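Local coordinates for protein carbohydrate esterase family 2 (CE2) (Chaetomium olivicolor, PDB 4XVH) that probably removes acetyl groups from xylan and related plant polysaccharides, joining an SGNH-type esterase domain to a beta-sandwich carbohydrate-binding domain, at residues L212-F217 and S256-D261; V121-D126 and G302-P307; I112-D117 and A154-V159. One frame throughout, in Å; residues are numbered along the deposited sequence.

Overall arrangement
All three contacts belong to the SGNH-type esterase domain. Contact 3, its centre the nearest to that of the chain (about 5 Å), pairs strand 111-116 with edge strand 155-160 of the parallel sheet. Strands 207-211 and 250-254 of that sheet lead into the short helix 214-217 and the loop 256-261 joined in contact 1; contact 2 links the loops following helix 118-121 and strand 289-292. Along the chain contact 3 closes before contact 1 opens, contact 1 nests inside the loop that contact 2 closes, and the segments of contacts 2 and 3 alternate. Centres lie about 14 Å (1-2), 19 Å (1-3) and 18 Å (2-3) apart. Asn215, His306 and Asp117, one from each, line a pocket holding polyethylene glycol.

Contact 1 (L212-F217 and S256-D261); sequences LGTNDF and SPMLSD. With PEU (2,5,8,11,14,17,20,23,26,29,32,35,38,41,44,47,50,53,56,59,62,65,68,71,74,77,80-heptacosaoxadooctacontan-82-ol), chain C.
Thr214 sets OG1 beside its own backbone N (chi1 -59°), while Ser256 swings OG anti to its N (chi1 172°), and the two hydroxyls meet tip to tip. Their hydrogen bond is short, with Thr214 OG1 2.6 Å from Ser256 OG, and either may be the donor. Ser256 OG also accepts from the backbone ahead of it: Met258 N lies 3.0 Å from Ser256 OG, which makes an ST turn, and Leu259 N adds a weak bond. The hydroxyl therefore ties the type I turn 256-259 to the start of the short helix 214-217. Gly213-Thr214-Asn215-Asp216, running into that weakly bonded helix, is the GxND block of SGNH hydrolases, whose asparagine usually helps form the oxyanion hole. Here Asn215 ND2 gives a hydrogen bond of 2.9 Å to OAW of the bound polyethylene glycol, which also bonds to Gly163 N, consistent with that role; Lys164 O is a second acceptor for ND2. Apolar contacts complete the join. Thr214 CG2 rests 4.0 Å from Met258 CB, the two side chains crossing at about a right angle. Leu259 sets its two methyls against the turn 213-217: CD1 touches Phe217 CB at 3.9 Å and lies 4.0 Å from Gly213 O, and CD2 is 4.2 Å from Thr214 O. Leu259 also packs against Gln270 and Gln274 of helix 270-285.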
ATOM      1  N   LEU A 212       5.536   7.714  -6.307  1.00 17.19           N
ATOM      2  CA  LEU A 212       6.675   8.197  -5.546  1.00 17.85           C
ATOM      3  C   LEU A 212       7.138   9.542  -6.091  1.00 18.92           C
ATOM      4  O   LEU A 212       7.099   9.771  -7.318  1.00 19.18           O
ATOM      5  CB  LEU A 212       7.835   7.205  -5.625  1.00 17.41           C
ATOM      6  CG  LEU A 212       7.639   5.864  -4.932  1.00 16.76           C
ATOM      7  CD1 LEU A 212       8.780   4.946  -5.378  1.00 17.47           C
ATOM      8  CD2 LEU A 212       7.677   6.076  -3.408  1.00 17.71           C
ATOM      9  N   GLY A 213       7.589  10.415  -5.195  1.00 18.54           N
ATOM     10  CA  GLY A 213       8.101  11.717  -5.618  1.00 20.81           C
ATOM     11  C   GLY A 213       7.660  12.821  -4.673  1.00 21.40           C
ATOM     12  O   GLY A 213       8.263  13.883  -4.637  1.00 22.71           O
ATOM     13  N   THR A 214       6.589  12.591  -3.916  1.00 20.26           N
ATOM     14  CA  THR A 214       6.167  13.610  -2.958  1.00 19.56           C
ATOM     15  C   THR A 214       7.336  13.937  -2.015  1.00 20.16           C
ATOM     16  O   THR A 214       7.658  15.104  -1.799  1.00 21.00           O
ATOM     17  CB  THR A 214       4.952  13.163  -2.154  1.00 18.50           C
ATOM     18  OG1 THR A 214       3.879  12.896  -3.054  1.00 18.90           O
ATOM     19  CG2 THR A 214       4.533  14.253  -1.133  1.00 18.22           C
ATOM     20  N   ASN A 215       7.989  12.917  -1.474  1.00 19.02           N
ATOM     21  CA  ASN A 215       9.137  13.164  -0.597  1.00 20.58           C
ATOM     22  C   ASN A 215      10.389  13.665  -1.329  1.00 21.54           C
ATOM     23  O   ASN A 215      11.132  14.514  -0.800  1.00 20.80           O
ATOM     24  CB  ASN A 215       9.442  11.882   0.191  1.00 21.05           C
ATOM     25  CG  ASN A 215       8.287  11.511   1.123  1.00 21.14           C
ATOM     26  OD1 ASN A 215       7.896  12.309   1.958  1.00 21.05           O
ATOM     27  ND2 ASN A 215       7.704  10.343   0.927  1.00 20.49           N
ATOM     28  N   ASP A 216      10.620  13.167  -2.541  1.00 19.72           N
ATOM     29  CA  ASP A 216      11.813  13.559  -3.293  1.00 22.33           C
ATOM     30  C   ASP A 216      11.818  15.069  -3.551  1.00 22.09           C
ATOM     31  O   ASP A 216      12.868  15.746  -3.510  1.00 24.33           O
ATOM     32  CB  ASP A 216      11.874  12.794  -4.633  1.00 22.75           C
ATOM     33  CG  ASP A 216      11.826  11.283  -4.438  1.00 23.90           C
ATOM     34  OD1 ASP A 216      10.774  10.790  -4.003  1.00 22.61           O
ATOM     35  OD2 ASP A 216      12.847  10.606  -4.696  1.00 26.01           O
ATOM     36  N   PHE A 217      10.626  15.599  -3.822  1.00 21.79           N
ATOM     37  CA  PHE A 217      10.511  17.003  -4.199  1.00 24.24           C
ATOM     38  C   PHE A 217      10.629  17.965  -3.017  1.00 25.18           C
ATOM     39  O   PHE A 217      10.932  19.137  -3.191  1.00 27.27           O
ATOM     40  CB  PHE A 217       9.204  17.218  -4.954  1.00 22.76           C
ATOM     41  CG  PHE A 217       9.368  17.082  -6.448  1.00 23.55           C
ATOM     42  CD1 PHE A 217       9.410  15.836  -7.049  1.00 23.64           C
ATOM     43  CD2 PHE A 217       9.508  18.194  -7.237  1.00 24.63           C
ATOM     44  CE1 PHE A 217       9.580  15.729  -8.436  1.00 23.60           C
ATOM     45  CE2 PHE A 217       9.670  18.088  -8.611  1.00 25.52           C
ATOM     46  CZ  PHE A 217       9.695  16.852  -9.200  1.00 24.73           C
ATOM     47  N   SER A 256       1.688  13.372  -7.874  1.00 19.09           N
ATOM     48  CA  SER A 256       1.291  13.490  -6.470  1.00 17.94           C
ATOM     49  C   SER A 256       0.142  14.459  -6.222  1.00 18.81           C
ATOM     50  O   SER A 256       0.228  15.628  -6.599  1.00 18.60           O
ATOM     51  CB  SER A 256       2.485  13.957  -5.648  1.00 17.20           C
ATOM     52  OG  SER A 256       2.055  14.245  -4.342  1.00 16.50           O
ATOM     53  N   PRO A 257      -0.907  13.992  -5.532  1.00 18.41           N
ATOM     54  CA  PRO A 257      -2.005  14.868  -5.105  1.00 18.92           C
ATOM     55  C   PRO A 257      -1.560  15.888  -4.042  1.00 18.86           C
ATOM     56  O   PRO A 257      -2.289  16.848  -3.787  1.00 17.73           O
ATOM     57  CB  PRO A 257      -3.026  13.883  -4.511  1.00 15.81           C
ATOM     58  CG  PRO A 257      -2.153  12.788  -3.914  1.00 14.05           C
ATOM     59  CD  PRO A 257      -1.060  12.624  -4.988  1.00 18.09           C
ATOM     60  N   MET A 258      -0.383  15.681  -3.439  1.00 19.62           N
ATOM     61  CA  MET A 258       0.131  16.612  -2.434  1.00 20.32           C
ATOM     62  C   MET A 258       1.097  17.649  -2.994  1.00 24.48           C
ATOM     63  O   MET A 258       1.414  18.608  -2.293  1.00 27.39           O
ATOM     64  CB  MET A 258       0.817  15.845  -1.292  1.00 19.10           C
ATOM     65  CG  MET A 258      -0.156  14.985  -0.499  1.00 17.00           C
ATOM     66  SD  MET A 258       0.537  13.955   0.836  1.00 18.46           S
ATOM     67  CE  MET A 258       1.011  15.245   2.025  1.00 17.27           C
ATOM     68  N   LEU A 259       1.588  17.475  -4.221  1.00 23.32           N
ATOM     69  CA  LEU A 259       2.445  18.516  -4.803  1.00 24.47           C
ATOM     70  C   LEU A 259       1.590  19.507  -5.576  1.00 25.47           C
ATOM     71  O   LEU A 259       0.552  19.130  -6.136  1.00 25.17           O
ATOM     72  CB  LEU A 259       3.509  17.914  -5.720  1.00 23.64           C
ATOM     73  CG  LEU A 259       4.502  16.987  -5.014  1.00 22.19           C
ATOM     74  CD1 LEU A 259       5.530  16.466  -6.013  1.00 23.09           C
ATOM     75  CD2 LEU A 259       5.182  17.729  -3.867  1.00 21.19           C
ATOM     76  N   SER A 260       2.016  20.769  -5.600  1.00 26.25           N
ATOM     77  CA  SER A 260       1.313  21.799  -6.357  1.00 25.56           C
ATOM     78  C   SER A 260       2.319  22.621  -7.141  1.00 26.19           C
ATOM     79  O   SER A 260       3.534  22.405  -7.007  1.00 26.18           O
ATOM     80  CB  SER A 260       0.502  22.708  -5.431  1.00 25.04           C
ATOM     81  OG  SER A 260       1.370  23.552  -4.722  1.00 26.84           O
ATOM     82  N   ASP A 261       1.811  23.566  -7.938  1.00 25.90           N
ATOM     83  CA  ASP A 261       2.662  24.536  -8.617  1.00 27.55           C
ATOM     84  C   ASP A 261       2.709  25.857  -7.870  1.00 29.26           C
ATOM     85  O   ASP A 261       3.244  26.834  -8.380  1.00 30.97           O
ATOM     86  CB  ASP A 261       2.183  24.767 -10.058  1.00 29.27           C
ATOM     87  CG  ASP A 261       2.488  23.590 -10.949  1.00 29.45           C
ATOM     88  OD1 ASP A 261       3.392  22.803 -10.593  1.00 29.32           O
ATOM     89  OD2 ASP A 261       1.811  23.428 -11.979  1.00 29.83           O
TER
HETATM   90  CAA PEU C 402       8.544   0.498  16.451  1.00 70.99           C
HETATM   91  OAB PEU C 402       8.670   1.929  16.508  1.00 71.77           O
HETATM   92  CAC PEU C 402      10.073   2.378  16.659  1.00 72.61           C
HETATM   93  CAD PEU C 402      10.426   3.910  16.752  1.00 77.05           C
HETATM   94  OAE PEU C 402       9.812   4.578  17.881  1.00 77.29           O
HETATM   95  CAF PEU C 402       8.350   4.607  17.832  1.00 77.68           C
HETATM   96  CAG PEU C 402       7.592   5.517  16.851  1.00 77.76           C
HETATM   97  OAH PEU C 402       7.888   5.412  15.450  1.00 78.01           O
HETATM   98  CAI PEU C 402       6.959   6.208  14.662  1.00 77.94           C
HETATM   99  CAJ PEU C 402       7.393   6.357  13.199  1.00 78.01           C
HETATM  100  OAK PEU C 402       6.409   7.113  12.444  1.00 78.05           O
HETATM  101  CAL PEU C 402       7.019   7.619  11.238  1.00 78.01           C
HETATM  102  CAM PEU C 402       6.082   8.447  10.367  1.00 77.83           C
HETATM  103  OAN PEU C 402       6.972   9.023   9.389  1.00 77.54           O
HETATM  104  CAO PEU C 402       6.341   9.963   8.492  1.00 76.89           C
HETATM  105  CAP PEU C 402       7.587  10.709   8.061  1.00 76.24           C
HETATM  106  OAQ PEU C 402       7.679  11.830   7.147  1.00 75.85           O
HETATM  107  CAR PEU C 402       6.852  13.009   7.399  1.00 75.04           C
HETATM  108  CAS PEU C 402       5.343  13.021   7.049  1.00 73.49           C
HETATM  109  OAT PEU C 402       5.056  12.873   5.601  1.00 71.07           O
HETATM  110  CAU PEU C 402       5.481  11.624   4.978  1.00 68.13           C
HETATM  111  CAV PEU C 402       5.155  11.595   3.469  1.00 65.81           C
HETATM  112  OAW PEU C 402       5.504  10.383   2.754  1.00 64.62           O

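Contact 2 (V121-D126 and G302-P307); sequences VGYGLD and GCDYHP
Tyr123 lies over His306, which takes the place of the histidine of SGNH block V (Asp-x-x-His), with Cys303 where the aspartate of that motif would stand. It probably pairs with Ser118: His306 NE2 is hydrogen-bonded to Ser118 OG. Starting at the root, Tyr123 CB is 3.7 Å from His306 CD2 and makes an off-centre CH-pi contact with the imidazole. With CG anti to the backbone N (chi1 -174°), the phenol ring runs on across the histidine, and Tyr123 CD1 stands 3.2 Å above the His306 imidazole plane, over its centre. The rings form a face-to-face stack, centroids 4.1 Å apart and planes tilted by 30°. Further out, CE1 brings the phenol edge to Cys303 O, which lies in the ring plane. At the tip, Tyr123 OH donates to Asp304 OD2 over 2.6 Å, reaching the anti side of the carboxylate 27° out of its plane. His306 ND1 turns instead to main-chain carbonyls, with weak bonds to Asp304 O at 3.0 Å and to Cys303 O. This is consistent with a Ser-His pair in which main-chain carbonyls stand in for the usual acid, as described for some CE2 esterases. Along the backbone, Cys303 N donates to Gly124 O at 3.2 Å, and Cys303 SG is joined in a disulfide to Cys131. A water also bridges the two backbones, donating to Tyr123 O at 2.9 Å and to Pro307 O at 2.7 Å.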
ATOM      1  N   VAL A 121       0.397   4.092   1.649  1.00 14.74           N
ATOM      2  CA  VAL A 121       0.082   3.487   2.934  1.00 13.76           C
ATOM      3  C   VAL A 121      -1.363   3.765   3.329  1.00 14.12           C
ATOM      4  O   VAL A 121      -2.094   2.859   3.730  1.00 14.11           O
ATOM      5  CB  VAL A 121       0.982   4.035   4.063  1.00 14.49           C
ATOM      6  CG1 VAL A 121       0.418   3.618   5.434  1.00 14.88           C
ATOM      7  CG2 VAL A 121       2.436   3.554   3.887  1.00 13.91           C
ATOM      8  N   GLY A 122      -1.767   5.030   3.195  1.00 12.27           N
ATOM      9  CA  GLY A 122      -3.004   5.483   3.798  1.00 12.30           C
ATOM     10  C   GLY A 122      -2.794   6.261   5.080  1.00 14.25           C
ATOM     11  O   GLY A 122      -3.647   6.266   5.943  1.00 13.54           O
ATOM     12  N   TYR A 123      -1.633   6.897   5.188  1.00 15.42           N
ATOM     13  CA  TYR A 123      -1.303   7.820   6.287  1.00 17.03           C
ATOM     14  C   TYR A 123      -2.437   8.802   6.555  1.00 17.80           C
ATOM     15  O   TYR A 123      -2.866   9.505   5.632  1.00 17.26           O
ATOM     16  CB  TYR A 123      -0.022   8.580   5.900  1.00 17.70           C
ATOM     17  CG  TYR A 123       0.583   9.492   6.943  1.00 18.42           C
ATOM     18  CD1 TYR A 123      -0.005  10.725   7.242  1.00 18.43           C
ATOM     19  CD2 TYR A 123       1.760   9.136   7.602  1.00 18.28           C
ATOM     20  CE1 TYR A 123       0.541  11.568   8.179  1.00 21.18           C
ATOM     21  CE2 TYR A 123       2.337   9.980   8.548  1.00 21.02           C
ATOM     22  CZ  TYR A 123       1.719  11.195   8.836  1.00 22.71           C
ATOM     23  OH  TYR A 123       2.254  12.047   9.775  1.00 23.41           O
ATOM     24  N   GLY A 124      -2.911   8.898   7.798  1.00 13.91           N
ATOM     25  CA  GLY A 124      -3.815   9.997   8.148  1.00 14.82           C
ATOM     26  C   GLY A 124      -5.195   9.978   7.503  1.00 17.27           C
ATOM     27  O   GLY A 124      -5.984  10.922   7.675  1.00 17.93           O
ATOM     28  N   LEU A 125      -5.505   8.883   6.797  1.00 16.11           N
ATOM     29  CA  LEU A 125      -6.690   8.835   5.931  1.00 15.84           C
ATOM     30  C   LEU A 125      -7.997   9.047   6.721  1.00 17.49           C
ATOM     31  O   LEU A 125      -8.884   9.790   6.289  1.00 17.10           O
ATOM     32  CB  LEU A 125      -6.713   7.496   5.175  1.00 13.29           C
ATOM     33  CG  LEU A 125      -7.668   7.342   3.985  1.00 12.99           C
ATOM     34  CD1 LEU A 125      -7.172   6.193   3.064  1.00 11.58           C
ATOM     35  CD2 LEU A 125      -9.139   7.097   4.431  1.00 17.26           C
ATOM     36  N   ASP A 126      -8.109   8.396   7.880  1.00 18.37           N
ATOM     37  CA  ASP A 126      -9.329   8.497   8.680  1.00 19.92           C
ATOM     38  C   ASP A 126      -9.301   9.735   9.564  1.00 20.59           C
ATOM     39  O   ASP A 126     -10.236   9.958  10.342  1.00 20.48           O
ATOM     40  CB  ASP A 126      -9.511   7.254   9.582  1.00 22.43           C
ATOM     41  CG  ASP A 126     -10.007   6.017   8.822  1.00 24.49           C
ATOM     42  OD1 ASP A 126      -9.980   6.000   7.594  1.00 23.01           O
ATOM     43  OD2 ASP A 126     -10.418   5.028   9.472  1.00 26.85           O
ATOM     44  N   GLY A 302      -6.680  14.833   5.485  1.00 17.26           N
ATOM     45  CA  GLY A 302      -6.501  14.083   6.715  1.00 20.16           C
ATOM     46  C   GLY A 302      -5.279  14.608   7.456  1.00 20.32           C
ATOM     47  O   GLY A 302      -4.886  15.759   7.240  1.00 20.45           O
ATOM     48  N   CYS A 303      -4.677  13.784   8.317  1.00 19.72           N
ATOM     49  CA  CYS A 303      -3.579  14.278   9.170  1.00 20.29           C
ATOM     50  C   CYS A 303      -2.428  14.741   8.295  1.00 19.80           C
ATOM     51  O   CYS A 303      -2.066  14.060   7.321  1.00 18.02           O
ATOM     52  CB  CYS A 303      -3.084  13.198  10.135  1.00 17.46           C
ATOM     53  SG  CYS A 303      -4.417  12.486  11.080  1.00 23.08           S
ATOM     54  N   ASP A 304      -1.846  15.887   8.658  1.00 21.17           N
ATOM     55  CA  ASP A 304      -0.623  16.374   7.997  1.00 21.21           C
ATOM     56  C   ASP A 304      -0.835  16.537   6.494  1.00 19.47           C
ATOM     57  O   ASP A 304       0.033  16.186   5.682  1.00 18.74           O
ATOM     58  CB  ASP A 304       0.547  15.423   8.307  1.00 20.92           C
ATOM     59  CG  ASP A 304       0.892  15.407   9.801  1.00 22.17           C
ATOM     60  OD1 ASP A 304       0.965  16.512  10.387  1.00 22.61           O
ATOM     61  OD2 ASP A 304       1.062  14.304  10.386  1.00 21.34           O
ATOM     62  N   TYR A 305      -2.008  17.071   6.136  1.00 19.42           N
ATOM     63  CA  TYR A 305      -2.380  17.326   4.734  1.00 20.03           C
ATOM     64  C   TYR A 305      -2.381  16.109   3.819  1.00 19.77           C
ATOM     65  O   TYR A 305      -2.222  16.260   2.597  1.00 20.12           O
ATOM     66  CB  TYR A 305      -1.471  18.410   4.132  1.00 21.55           C
ATOM     67  CG  TYR A 305      -1.452  19.640   4.999  1.00 25.57           C
ATOM     68  CD1 TYR A 305      -2.444  20.601   4.889  1.00 27.88           C
ATOM     69  CD2 TYR A 305      -0.477  19.817   5.975  1.00 26.87           C
ATOM     70  CE1 TYR A 305      -2.449  21.720   5.710  1.00 29.33           C
ATOM     71  CE2 TYR A 305      -0.481  20.935   6.793  1.00 28.93           C
ATOM     72  CZ  TYR A 305      -1.474  21.874   6.652  1.00 30.72           C
ATOM     73  OH  TYR A 305      -1.493  22.986   7.462  1.00 33.23           O
ATOM     74  N   HIS A 306      -2.582  14.911   4.369  1.00 18.81           N
ATOM     75  CA  HIS A 306      -2.651  13.735   3.496  1.00 17.47           C
ATOM     76  C   HIS A 306      -4.049  13.583   2.931  1.00 18.52           C
ATOM     77  O   HIS A 306      -5.002  14.154   3.465  1.00 18.13           O
ATOM     78  CB  HIS A 306      -2.213  12.457   4.223  1.00 17.51           C
ATOM     79  CG  HIS A 306      -0.729  12.348   4.337  1.00 18.66           C
ATOM     80  ND1 HIS A 306       0.008  13.233   5.091  1.00 18.78           N
ATOM     81  CD2 HIS A 306       0.165  11.540   3.709  1.00 17.85           C
ATOM     82  CE1 HIS A 306       1.292  12.930   4.979  1.00 20.05           C
ATOM     83  NE2 HIS A 306       1.411  11.917   4.135  1.00 18.66           N
ATOM     84  N   PRO A 307      -4.166  12.850   1.807  1.00 18.42           N
ATOM     85  CA  PRO A 307      -5.503  12.718   1.206  1.00 16.83           C
ATOM     86  C   PRO A 307      -6.510  12.024   2.136  1.00 16.22           C
ATOM     87  O   PRO A 307      -6.168  11.057   2.847  1.00 15.72           O
ATOM     88  CB  PRO A 307      -5.231  11.888  -0.061  1.00 15.40           C
ATOM     89  CG  PRO A 307      -3.758  12.243  -0.443  1.00 13.61           C
ATOM     90  CD  PRO A 307      -3.093  12.331   0.920  1.00 17.32           C
TER
HETATM   91  O   HOH W   1      -3.934   9.500   2.953  1.00 20.15           O

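Contact 3 (I112-D117 and A154-V159); sequences IDIIGD and ADYSVV
Ile112 and Tyr156 begin a run of parallel bridges that continues through Asp113 with Ser157, Ile114 with Val158 and Ile115 with Val159. Five backbone hydrogen bonds hold it. Ile112 N takes Asp155 O, and Ile112 O receives Ser157 N; Ile114 repeats the pattern, its N reaching Ser157 O at 2.8 Å and its O accepting Val159 N at 2.9 Å. Gly116 N closes the series on Val159 O with a longer bond of 3.2 Å. The same carbonyls also take CA-H...O contacts, such as Ile115 CA to Val159 O at 3.3 Å. The short segments cross at -20°, the twist of neighbouring strands. Together with the intervening helix 144-151 they form a beta-alpha-beta crossover of the three-layer SGNH fold, and strand 155-160 is one of the two outermost of its sheet. Strand 111-116 runs into the Gly-Asp-Ser block, where Asp117 OD1 caps Ile119 N at the start of helix 118-121.

Apolar packing gathers on the face carrying Ile112, Ile114, Tyr156 and Val158. Ile114 CD1 touches both Tyr156 CB and Val158 CG2, each at 3.9 Å. Tyr156 CG sits between its backbone N and carbonyl carbon (chi1 55°), which sends the ring off toward Val146, Ala149 and Asn150 of helix 144-151. Next to Asp155, Ile112 CD1 meets Ala154 CB at 3.9 Å.

Polar side chains look elsewhere. Asp113 OD1 passes 3.4 Å from Ser157 CB, but its carboxylate is bonded to Tyr185 OH and Trp203 NE1. Asp155 forms a salt bridge with Arg3, from strand 3-5 of the beta-sandwich domain.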
ATOM      1  N   ILE A 112      -2.155  -7.176  -8.603  1.00 13.59           N
ATOM      2  CA  ILE A 112      -1.619  -5.825  -8.758  1.00 13.92           C
ATOM      3  C   ILE A 112      -0.656  -5.456  -7.617  1.00 15.45           C
ATOM      4  O   ILE A 112      -1.010  -5.596  -6.441  1.00 15.74           O
ATOM      5  CB  ILE A 112      -2.788  -4.795  -8.792  1.00 16.80           C
ATOM      6  CG1 ILE A 112      -3.721  -5.050  -9.995  1.00 17.01           C
ATOM      7  CG2 ILE A 112      -2.277  -3.386  -8.804  1.00 16.53           C
ATOM      8  CD1 ILE A 112      -4.910  -4.054 -10.051  1.00 17.82           C
ATOM      9  N   ASP A 113       0.528  -4.958  -7.955  1.00 14.64           N
ATOM     10  CA  ASP A 113       1.417  -4.361  -6.948  1.00 14.76           C
ATOM     11  C   ASP A 113       1.165  -2.855  -6.862  1.00 16.23           C
ATOM     12  O   ASP A 113       1.000  -2.184  -7.888  1.00 17.05           O
ATOM     13  CB  ASP A 113       2.891  -4.583  -7.288  1.00 14.74           C
ATOM     14  CG  ASP A 113       3.425  -5.920  -6.769  1.00 16.41           C
ATOM     15  OD1 ASP A 113       2.603  -6.758  -6.342  1.00 17.41           O
ATOM     16  OD2 ASP A 113       4.660  -6.142  -6.811  1.00 15.77           O
ATOM     17  N   ILE A 114       1.174  -2.323  -5.641  1.00 16.38           N
ATOM     18  CA  ILE A 114       1.063  -0.886  -5.450  1.00 16.54           C
ATOM     19  C   ILE A 114       2.230  -0.402  -4.607  1.00 16.33           C
ATOM     20  O   ILE A 114       2.361  -0.800  -3.464  1.00 16.37           O
ATOM     21  CB  ILE A 114      -0.245  -0.532  -4.761  1.00 15.34           C
ATOM     22  CG1 ILE A 114      -1.396  -1.355  -5.396  1.00 16.43           C
ATOM     23  CG2 ILE A 114      -0.476   0.978  -4.831  1.00 13.54           C
ATOM     24  CD1 ILE A 114      -2.511  -1.701  -4.454  1.00 16.11           C
ATOM     25  N   ILE A 115       3.084   0.443  -5.175  1.00 16.30           N
ATOM     26  CA  ILE A 115       4.343   0.791  -4.518  1.00 15.49           C
ATOM     27  C   ILE A 115       4.372   2.292  -4.258  1.00 14.83           C
ATOM     28  O   ILE A 115       4.140   3.058  -5.190  1.00 14.69           O
ATOM     29  CB  ILE A 115       5.554   0.416  -5.385  1.00 16.60           C
ATOM     30  CG1 ILE A 115       5.509  -1.080  -5.766  1.00 15.73           C
ATOM     31  CG2 ILE A 115       6.864   0.798  -4.652  1.00 17.61           C
ATOM     32  CD1 ILE A 115       6.403  -1.446  -6.988  1.00 14.56           C
ATOM     33  N   GLY A 116       4.663   2.715  -3.023  1.00 13.66           N
ATOM     34  CA  GLY A 116       4.696   4.140  -2.771  1.00 15.18           C
ATOM     35  C   GLY A 116       5.084   4.558  -1.377  1.00 15.90           C
ATOM     36  O   GLY A 116       5.821   3.844  -0.666  1.00 16.24           O
ATOM     37  N   ASP A 117       4.590   5.732  -0.986  1.00 14.79           N
ATOM     38  CA  ASP A 117       4.951   6.314   0.293  1.00 16.89           C
ATOM     39  C   ASP A 117       3.717   6.411   1.202  1.00 16.16           C
ATOM     40  O   ASP A 117       2.830   5.567   1.144  1.00 15.09           O
ATOM     41  CB  ASP A 117       5.566   7.696   0.077  1.00 19.13           C
ATOM     42  CG  ASP A 117       4.687   8.615  -0.788  1.00 19.81           C
ATOM     43  OD1 ASP A 117       3.444   8.491  -0.770  1.00 18.93           O
ATOM     44  OD2 ASP A 117       5.247   9.473  -1.498  1.00 20.61           O
ATOM     45  N   ALA A 154      -9.173  -7.627  -8.290  1.00 15.63           N
ATOM     46  CA  ALA A 154      -7.807  -8.150  -8.237  1.00 16.10           C
ATOM     47  C   ALA A 154      -7.251  -8.298  -6.819  1.00 15.98           C
ATOM     48  O   ALA A 154      -7.526  -7.473  -5.956  1.00 15.66           O
ATOM     49  CB  ALA A 154      -6.860  -7.259  -9.035  1.00 13.19           C
ATOM     50  N   ASP A 155      -6.447  -9.343  -6.605  1.00 15.76           N
ATOM     51  CA  ASP A 155      -5.606  -9.411  -5.411  1.00 17.24           C
ATOM     52  C   ASP A 155      -4.553  -8.314  -5.536  1.00 16.20           C
ATOM     53  O   ASP A 155      -4.245  -7.840  -6.645  1.00 16.89           O
ATOM     54  CB  ASP A 155      -4.931 -10.796  -5.269  1.00 19.95           C
ATOM     55  CG  ASP A 155      -5.719 -11.736  -4.368  1.00 23.97           C
ATOM     56  OD1 ASP A 155      -6.532 -11.251  -3.555  1.00 23.37           O
ATOM     57  OD2 ASP A 155      -5.548 -12.958  -4.477  1.00 26.04           O
ATOM     58  N   TYR A 156      -3.976  -7.902  -4.421  1.00 14.45           N
ATOM     59  CA  TYR A 156      -2.980  -6.850  -4.519  1.00 13.77           C
ATOM     60  C   TYR A 156      -1.894  -7.062  -3.457  1.00 13.17           C
ATOM     61  O   TYR A 156      -2.046  -7.872  -2.522  1.00 14.13           O
ATOM     62  CB  TYR A 156      -3.624  -5.456  -4.381  1.00 14.13           C
ATOM     63  CG  TYR A 156      -4.424  -5.304  -3.107  1.00 14.98           C
ATOM     64  CD1 TYR A 156      -3.813  -4.890  -1.931  1.00 15.14           C
ATOM     65  CD2 TYR A 156      -5.797  -5.580  -3.076  1.00 14.76           C
ATOM     66  CE1 TYR A 156      -4.530  -4.744  -0.758  1.00 14.39           C
ATOM     67  CE2 TYR A 156      -6.521  -5.441  -1.899  1.00 14.75           C
ATOM     68  CZ  TYR A 156      -5.874  -5.010  -0.751  1.00 14.34           C
ATOM     69  OH  TYR A 156      -6.554  -4.858   0.428  1.00 14.96           O
ATOM     70  N   SER A 157      -0.795  -6.355  -3.650  1.00 12.76           N
ATOM     71  CA  SER A 157       0.292  -6.296  -2.702  1.00 14.57           C
ATOM     72  C   SER A 157       0.738  -4.850  -2.602  1.00 15.98           C
ATOM     73  O   SER A 157       1.140  -4.253  -3.609  1.00 15.42           O
ATOM     74  CB  SER A 157       1.466  -7.173  -3.140  1.00 17.54           C
ATOM     75  OG  SER A 157       2.504  -7.060  -2.200  1.00 17.95           O
ATOM     76  N   VAL A 158       0.611  -4.286  -1.400  1.00 16.19           N
ATOM     77  CA  VAL A 158       1.068  -2.932  -1.132  1.00 15.00           C
ATOM     78  C   VAL A 158       2.466  -2.998  -0.531  1.00 15.93           C
ATOM     79  O   VAL A 158       2.686  -3.683   0.472  1.00 15.04           O
ATOM     80  CB  VAL A 158       0.133  -2.191  -0.147  1.00 14.65           C
ATOM     81  CG1 VAL A 158       0.699  -0.811   0.204  1.00 14.89           C
ATOM     82  CG2 VAL A 158      -1.270  -2.046  -0.748  1.00 13.35           C
ATOM     83  N   VAL A 159       3.399  -2.301  -1.162  1.00 15.42           N
ATOM     84  CA  VAL A 159       4.733  -2.141  -0.623  1.00 16.04           C
ATOM     85  C   VAL A 159       4.976  -0.661  -0.493  1.00 16.63           C
ATOM     86  O   VAL A 159       5.271   0.006  -1.482  1.00 16.67           O
ATOM     87  CB  VAL A 159       5.812  -2.777  -1.511  1.00 16.53           C
ATOM     88  CG1 VAL A 159       7.178  -2.628  -0.830  1.00 17.72           C
ATOM     89  CG2 VAL A 159       5.509  -4.251  -1.695  1.00 16.58           C
TER